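Local coordinates for salt-tolerant glutaminase (Micrococcus luteus, PDB 3AGD), which probably catalyses the hydrolysis of L-glutamine to L-glutamate and ammonium, at residues Q122-P127 with L135-E140; H172-R175 with V179-D182. All coordinates share one frame; numbering follows the deposited sequence.

Contact 1: residues Q122-P127 with L135-E140; sequences QLLVGP and LDRAVE
Leu124, just past the end of helix 114-123, points its side chain at helix 131-146 and meets Ala138 there. The touching branch is CD1, which lies 3.9 Å from Ala138 CB. Its other methyl, CD2, comes to 4.2 Å from Arg137 CG, so the leucine sits over two successive residues of the helix. The backbone follows: Leu124 O is 4.0 Å from Arg137 CG and faces the edge of the guanidinium, close to its plane. At 4.5 Å from Arg137 NE, however, that Leu124 O is too distant for a hydrogen bond. Leu124, Arg137 and Ala138 also pack on helix 67-78, through Ala73 and Thr70, so the loop leaving helix 114-123 packs where helices 131-146 and 67-78 meet in the glutaminase domain.

Val125 comes next and supplies the tightest touch, its CG2 lying 3.6 Å from Arg137 CB. The same methyl brushes Arg137 CG, so the valine leans on the aliphatic root of the arginine and leaves the charged end alone. Arg137 has CG anti to its own nitrogen (chi1 -180°) and then bends at chi2 (55°), carrying the guanidinium away from the valine toward acidic partners. NH2 reaches Glu140 OE1 at 2.8 Å, one helical turn on, in a salt bridge that approaches from above the carboxylate plane, while NE pairs with Asp77 of helix 67-78. Further along, Gly126 offers its carbonyl oxygen to Arg134, a second link to helix 131-146.

The chemistry is therefore divided along one side chain. The methylenes of Arg137 pack with the apolar groups of 122-127, whereas its charge goes to Asp77 and Glu140, so the two segments are held to each other by van der Waals contact over a modest 172 Å² of buried surface.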
ATOM      1  N   GLN A 122     -10.962 -27.163  -3.206  1.00 20.05           N
ATOM      2  CA  GLN A 122     -12.158 -27.763  -3.790  1.00 18.69           C
ATOM      3  C   GLN A 122     -12.626 -27.024  -5.048  1.00 20.37           C
ATOM      4  O   GLN A 122     -13.331 -27.593  -5.877  1.00 22.62           O
ATOM      5  CB  GLN A 122     -13.291 -27.781  -2.741  1.00 15.97           C
ATOM      6  CG  GLN A 122     -14.709 -28.011  -3.299  1.00 17.18           C
ATOM      7  CD  GLN A 122     -15.040 -29.476  -3.544  1.00 17.94           C
ATOM      8  OE1 GLN A 122     -15.466 -30.192  -2.635  1.00 18.99           O
ATOM      9  NE2 GLN A 122     -14.838 -29.929  -4.774  1.00 16.05           N
ATOM     10  N   LEU A 123     -12.227 -25.764  -5.189  1.00 18.81           N
ATOM     11  CA  LEU A 123     -12.623 -24.943  -6.336  1.00 18.57           C
ATOM     12  C   LEU A 123     -11.617 -24.918  -7.478  1.00 19.38           C
ATOM     13  O   LEU A 123     -11.952 -24.533  -8.595  1.00 17.53           O
ATOM     14  CB  LEU A 123     -12.829 -23.489  -5.894  1.00 16.15           C
ATOM     15  CG  LEU A 123     -13.979 -23.100  -4.967  1.00 16.81           C
ATOM     16  CD1 LEU A 123     -13.623 -21.802  -4.236  1.00 13.20           C
ATOM     17  CD2 LEU A 123     -15.263 -22.951  -5.770  1.00 16.61           C
ATOM     18  N   LEU A 124     -10.389 -25.328  -7.184  1.00 23.99           N
ATOM     19  CA  LEU A 124      -9.273 -25.285  -8.123  1.00 28.96           C
ATOM     20  C   LEU A 124      -9.384 -25.318  -9.651  1.00 36.73           C
ATOM     21  O   LEU A 124      -8.934 -24.381 -10.302  1.00 45.38           O
ATOM     22  CB  LEU A 124      -8.204 -26.287  -7.679  1.00 28.43           C
ATOM     23  CG  LEU A 124      -7.367 -25.643  -6.568  1.00 28.10           C
ATOM     24  CD1 LEU A 124      -6.251 -26.564  -6.124  1.00 27.30           C
ATOM     25  CD2 LEU A 124      -6.806 -24.317  -7.088  1.00 24.17           C
ATOM     26  N   VAL A 125      -9.955 -26.354 -10.246  1.00 29.81           N
ATOM     27  CA  VAL A 125     -10.011 -26.403 -11.708  1.00 25.87           C
ATOM     28  C   VAL A 125     -11.382 -26.104 -12.305  1.00 24.20           C
ATOM     29  O   VAL A 125     -11.502 -25.338 -13.260  1.00 22.35           O
ATOM     30  CB  VAL A 125      -9.531 -27.784 -12.213  1.00 23.22           C
ATOM     31  CG1 VAL A 125      -9.665 -27.880 -13.724  1.00 23.34           C
ATOM     32  CG2 VAL A 125      -8.090 -27.999 -11.798  1.00 21.47           C
ATOM     33  N   GLY A 126     -12.408 -26.718 -11.737  1.00 22.72           N
ATOM     34  CA  GLY A 126     -13.758 -26.526 -12.225  1.00 23.07           C
ATOM     35  C   GLY A 126     -14.713 -27.358 -11.391  1.00 24.50           C
ATOM     36  O   GLY A 126     -14.275 -28.084 -10.498  1.00 26.81           O
ATOM     37  N   PRO A 127     -16.022 -27.288 -11.668  1.00 25.07           N
ATOM     38  CA  PRO A 127     -17.063 -28.026 -10.947  1.00 28.65           C
ATOM     39  C   PRO A 127     -16.889 -29.537 -10.931  1.00 31.45           C
ATOM     40  O   PRO A 127     -17.142 -30.184  -9.913  1.00 34.11           O
ATOM     41  CB  PRO A 127     -18.344 -27.634 -11.687  1.00 31.63           C
ATOM     42  CG  PRO A 127     -18.017 -26.297 -12.274  1.00 33.39           C
ATOM     43  CD  PRO A 127     -16.610 -26.487 -12.754  1.00 28.69           C
ATOM     44  N   LEU A 135      -4.889 -31.465  -7.649  1.00 22.22           N
ATOM     45  CA  LEU A 135      -3.549 -31.461  -7.069  1.00 21.10           C
ATOM     46  C   LEU A 135      -2.578 -30.936  -8.120  1.00 19.90           C
ATOM     47  O   LEU A 135      -1.743 -30.082  -7.825  1.00 21.43           O
ATOM     48  CB  LEU A 135      -3.123 -32.868  -6.637  1.00 23.76           C
ATOM     49  CG  LEU A 135      -2.193 -32.946  -5.417  1.00 29.33           C
ATOM     50  CD1 LEU A 135      -1.542 -34.314  -5.370  1.00 26.85           C
ATOM     51  CD2 LEU A 135      -1.129 -31.862  -5.472  1.00 33.39           C
ATOM     52  N   ASP A 136      -2.685 -31.443  -9.347  1.00 18.00           N
ATOM     53  CA  ASP A 136      -1.806 -30.981 -10.418  1.00 19.66           C
ATOM     54  C   ASP A 136      -1.905 -29.464 -10.555  1.00 19.74           C
ATOM     55  O   ASP A 136      -0.903 -28.789 -10.751  1.00 21.77           O
ATOM     56  CB  ASP A 136      -2.167 -31.629 -11.765  1.00 24.17           C
ATOM     57  CG  ASP A 136      -1.770 -33.101 -11.844  1.00 28.89           C
ATOM     58  OD1 ASP A 136      -0.903 -33.538 -11.057  1.00 31.82           O
ATOM     59  OD2 ASP A 136      -2.318 -33.817 -12.712  1.00 27.81           O
ATOM     60  N   ARG A 137      -3.117 -28.930 -10.449  1.00 20.62           N
ATOM     61  CA  ARG A 137      -3.320 -27.488 -10.576  1.00 18.21           C
ATOM     62  C   ARG A 137      -2.625 -26.715  -9.448  1.00 16.32           C
ATOM     63  O   ARG A 137      -2.013 -25.670  -9.684  1.00 17.68           O
ATOM     64  CB  ARG A 137      -4.819 -27.171 -10.594  1.00 18.79           C
ATOM     65  CG  ARG A 137      -5.152 -25.680 -10.732  1.00 19.93           C
ATOM     66  CD  ARG A 137      -4.485 -25.061 -11.949  1.00 20.60           C
ATOM     67  NE  ARG A 137      -4.933 -23.692 -12.174  1.00 22.42           N
ATOM     68  CZ  ARG A 137      -4.158 -22.722 -12.650  1.00 23.43           C
ATOM     69  NH1 ARG A 137      -4.649 -21.504 -12.830  1.00 24.23           N
ATOM     70  NH2 ARG A 137      -2.885 -22.966 -12.930  1.00 22.68           N
ATOM     71  N   ALA A 138      -2.712 -27.228  -8.225  1.00 13.35           N
ATOM     72  CA  ALA A 138      -2.073 -26.570  -7.091  1.00 15.07           C
ATOM     73  C   ALA A 138      -0.554 -26.576  -7.288  1.00 19.15           C
ATOM     74  O   ALA A 138       0.115 -25.559  -7.115  1.00 20.91           O
ATOM     75  CB  ALA A 138      -2.444 -27.284  -5.788  1.00  8.94           C
ATOM     76  N   VAL A 139      -0.012 -27.730  -7.660  1.00 19.35           N
ATOM     77  CA  VAL A 139       1.420 -27.850  -7.877  1.00 18.55           C
ATOM     78  C   VAL A 139       1.854 -26.950  -9.028  1.00 18.19           C
ATOM     79  O   VAL A 139       2.917 -26.333  -8.976  1.00 18.66           O
ATOM     80  CB  VAL A 139       1.811 -29.310  -8.191  1.00 19.81           C
ATOM     81  CG1 VAL A 139       3.278 -29.386  -8.614  1.00 19.87           C
ATOM     82  CG2 VAL A 139       1.579 -30.180  -6.962  1.00 17.87           C
ATOM     83  N   GLU A 140       1.020 -26.870 -10.061  1.00 14.74           N
ATOM     84  CA  GLU A 140       1.322 -26.055 -11.228  1.00 16.46           C
ATOM     85  C   GLU A 140       1.391 -24.558 -10.938  1.00 18.76           C
ATOM     86  O   GLU A 140       2.364 -23.895 -11.306  1.00 20.72           O
ATOM     87  CB  GLU A 140       0.288 -26.290 -12.332  1.00 18.35           C
ATOM     88  CG  GLU A 140       0.483 -25.370 -13.528  1.00 24.04           C
ATOM     89  CD  GLU A 140      -0.695 -25.373 -14.488  1.00 29.29           C
ATOM     90  OE1 GLU A 140      -1.851 -25.298 -14.018  1.00 28.22           O
ATOM     91  OE2 GLU A 140      -0.462 -25.433 -15.714  1.00 32.22           O
TER

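Contact 2: residues H172-R175 with V179-D182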
ATOM      1  N   HIS A 172     -15.500 -31.950   7.056  1.00 17.97           N
ATOM      2  CA  HIS A 172     -16.844 -32.493   7.269  1.00 17.98           C
ATOM      3  C   HIS A 172     -17.847 -31.385   7.560  1.00 17.53           C
ATOM      4  O   HIS A 172     -18.958 -31.391   7.033  1.00 20.90           O
ATOM      5  CB  HIS A 172     -16.848 -33.504   8.420  1.00 14.98           C
ATOM      6  CG  HIS A 172     -16.464 -34.893   8.007  1.00 15.93           C
ATOM      7  ND1 HIS A 172     -17.240 -35.660   7.165  1.00 13.82           N
ATOM      8  CD2 HIS A 172     -15.390 -35.655   8.322  1.00 19.40           C
ATOM      9  CE1 HIS A 172     -16.662 -36.834   6.982  1.00 13.50           C
ATOM     10  NE2 HIS A 172     -15.538 -36.857   7.675  1.00 17.30           N
ATOM     11  N   MET A 173     -17.459 -30.429   8.394  1.00 16.65           N
ATOM     12  CA  MET A 173     -18.357 -29.330   8.719  1.00 17.47           C
ATOM     13  C   MET A 173     -18.667 -28.524   7.462  1.00 15.74           C
ATOM     14  O   MET A 173     -19.806 -28.119   7.236  1.00 14.10           O
ATOM     15  CB  MET A 173     -17.732 -28.417   9.777  1.00 19.40           C
ATOM     16  CG  MET A 173     -18.708 -27.389  10.352  1.00 22.18           C
ATOM     17  SD  MET A 173     -20.063 -28.138  11.310  1.00 21.66           S
ATOM     18  CE  MET A 173     -19.256 -28.367  12.891  1.00 17.55           C
ATOM     19  N   LEU A 174     -17.653 -28.288   6.638  1.00 15.93           N
ATOM     20  CA  LEU A 174     -17.859 -27.522   5.413  1.00 16.23           C
ATOM     21  C   LEU A 174     -18.821 -28.233   4.456  1.00 17.40           C
ATOM     22  O   LEU A 174     -19.635 -27.579   3.805  1.00 18.62           O
ATOM     23  CB  LEU A 174     -16.517 -27.242   4.725  1.00 12.48           C
ATOM     24  CG  LEU A 174     -15.566 -26.305   5.486  1.00 14.11           C
ATOM     25  CD1 LEU A 174     -14.218 -26.253   4.782  1.00 12.50           C
ATOM     26  CD2 LEU A 174     -16.164 -24.906   5.577  1.00 10.79           C
ATOM     27  N   ARG A 175     -18.731 -29.562   4.363  1.00 15.66           N
ATOM     28  CA  ARG A 175     -19.640 -30.317   3.495  1.00 18.08           C
ATOM     29  C   ARG A 175     -21.056 -30.124   4.036  1.00 21.13           C
ATOM     30  O   ARG A 175     -22.006 -29.935   3.283  1.00 19.86           O
ATOM     31  CB  ARG A 175     -19.311 -31.817   3.515  1.00 16.32           C
ATOM     32  CG  ARG A 175     -18.224 -32.256   2.549  1.00 22.22           C
ATOM     33  CD  ARG A 175     -17.836 -33.713   2.786  1.00 24.39           C
ATOM     34  NE  ARG A 175     -18.992 -34.604   2.763  1.00 25.05           N
ATOM     35  CZ  ARG A 175     -19.646 -34.961   1.663  1.00 23.96           C
ATOM     36  NH1 ARG A 175     -19.258 -34.510   0.479  1.00 21.68           N
ATOM     37  NH2 ARG A 175     -20.702 -35.759   1.752  1.00 21.81           N
ATOM     38  N   VAL A 179     -20.347 -26.155   1.461  1.00 21.21           N
ATOM     39  CA  VAL A 179     -19.150 -25.473   0.979  1.00 19.64           C
ATOM     40  C   VAL A 179     -18.266 -26.447   0.201  1.00 22.94           C
ATOM     41  O   VAL A 179     -17.569 -26.051  -0.732  1.00 23.05           O
ATOM     42  CB  VAL A 179     -18.350 -24.855   2.144  1.00 16.68           C
ATOM     43  CG1 VAL A 179     -17.045 -24.249   1.632  1.00 12.23           C
ATOM     44  CG2 VAL A 179     -19.190 -23.786   2.822  1.00 19.61           C
ATOM     45  N   LEU A 180     -18.300 -27.718   0.594  1.00 23.32           N
ATOM     46  CA  LEU A 180     -17.531 -28.760  -0.079  1.00 21.07           C
ATOM     47  C   LEU A 180     -18.508 -29.770  -0.668  1.00 24.54           C
ATOM     48  O   LEU A 180     -19.532 -30.081  -0.059  1.00 26.25           O
ATOM     49  CB  LEU A 180     -16.607 -29.480   0.901  1.00 17.95           C
ATOM     50  CG  LEU A 180     -15.469 -28.688   1.539  1.00 20.76           C
ATOM     51  CD1 LEU A 180     -14.614 -29.629   2.374  1.00 20.95           C
ATOM     52  CD2 LEU A 180     -14.631 -28.034   0.462  1.00 23.25           C
ATOM     53  N   GLN A 181     -18.189 -30.293  -1.847  1.00 22.91           N
ATOM     54  CA  GLN A 181     -19.062 -31.261  -2.494  1.00 23.72           C
ATOM     55  C   GLN A 181     -18.492 -32.673  -2.416  1.00 23.24           C
ATOM     56  O   GLN A 181     -19.221 -33.627  -2.151  1.00 22.80           O
ATOM     57  CB  GLN A 181     -19.296 -30.861  -3.954  1.00 25.23           C
ATOM     58  CG  GLN A 181     -19.991 -29.510  -4.126  1.00 21.49           C
ATOM     59  CD  GLN A 181     -19.161 -28.336  -3.612  1.00 26.35           C
ATOM     60  OE1 GLN A 181     -19.558 -27.639  -2.672  1.00 32.96           O
ATOM     61  NE2 GLN A 181     -18.008 -28.111  -4.230  1.00 18.90           N
ATOM     62  N   ASP A 182     -17.188 -32.803  -2.641  1.00 21.09           N
ATOM     63  CA  ASP A 182     -16.542 -34.107  -2.581  1.00 21.77           C
ATOM     64  C   ASP A 182     -16.285 -34.519  -1.134  1.00 23.27           C
ATOM     65  O   ASP A 182     -16.528 -33.744  -0.213  1.00 23.98           O
ATOM     66  CB  ASP A 182     -15.255 -34.077  -3.398  1.00 22.21           C
ATOM     67  CG  ASP A 182     -15.523 -33.794  -4.866  1.00 25.21           C
ATOM     68  OD1 ASP A 182     -15.022 -32.778  -5.394  1.00 19.68           O
ATOM     69  OD2 ASP A 182     -16.258 -34.587  -5.493  1.00 26.70           O
TER
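Leu174 O takes a hydrogen bond from Val179 N, 2.8 Å long with an angle of 146° at the hydrogen. A weak second bond to the same oxygen comes from Leu180 N, at 3.5 Å. Arg175 adds a side-chain link: its NH1 gives a weak bond to Asp182 O at 2.9 Å and lies close to Gln181 O, which sits in the guanidinium plane, at its edge. The chain gets there by bending at chi3 (53°), which brings the guanidinium back toward the loop although the side chain sets out away from it. Arg175 CA also makes a C-H...O contact with Leu180 O.

A bond from residue i+5 back to a carbonyl in the last turn of helix 165-176, with an apolar touch between the same two residues, is consistent with a Schellman motif; the chain then runs on to helix 184-195.

That apolar touch is Leu174 CB on Val179 CB. Leu174 CB packs more closely on Leu180 CG, at 3.7 Å, and Leu180 CB in turn rests 3.6 Å from Arg175 CG, the two side chains crossing at about a right angle. Outward, Leu174 meets Leu118, Val179 meets Ala119, and Leu180 touches both Gln122 and Ile187.

Overall arrangement
The centres of contact 1 and contact 2 are 16 Å apart, and Gln122 joins them. Its amide probably makes two hydrogen bonds to the 179-182 loop: OE1 accepts from Gln181 N at 2.8 Å, and NE2 donates to Asp182 OD1 at 2.9 Å. Gln122 CB also packs on Leu180 CD2 at 3.5 Å. The end of helix 114-123 thus touches the turn after helix 165-176 as well as approaching helix 131-146. Both contacts lie near residues that bind glutamate in another structure of this protein, though this chain has none bound: the side chain of Leu124 is about 8 Å from that of Tyr191, and that of Leu174 about 8 Å from those of Asn114 and Asn167.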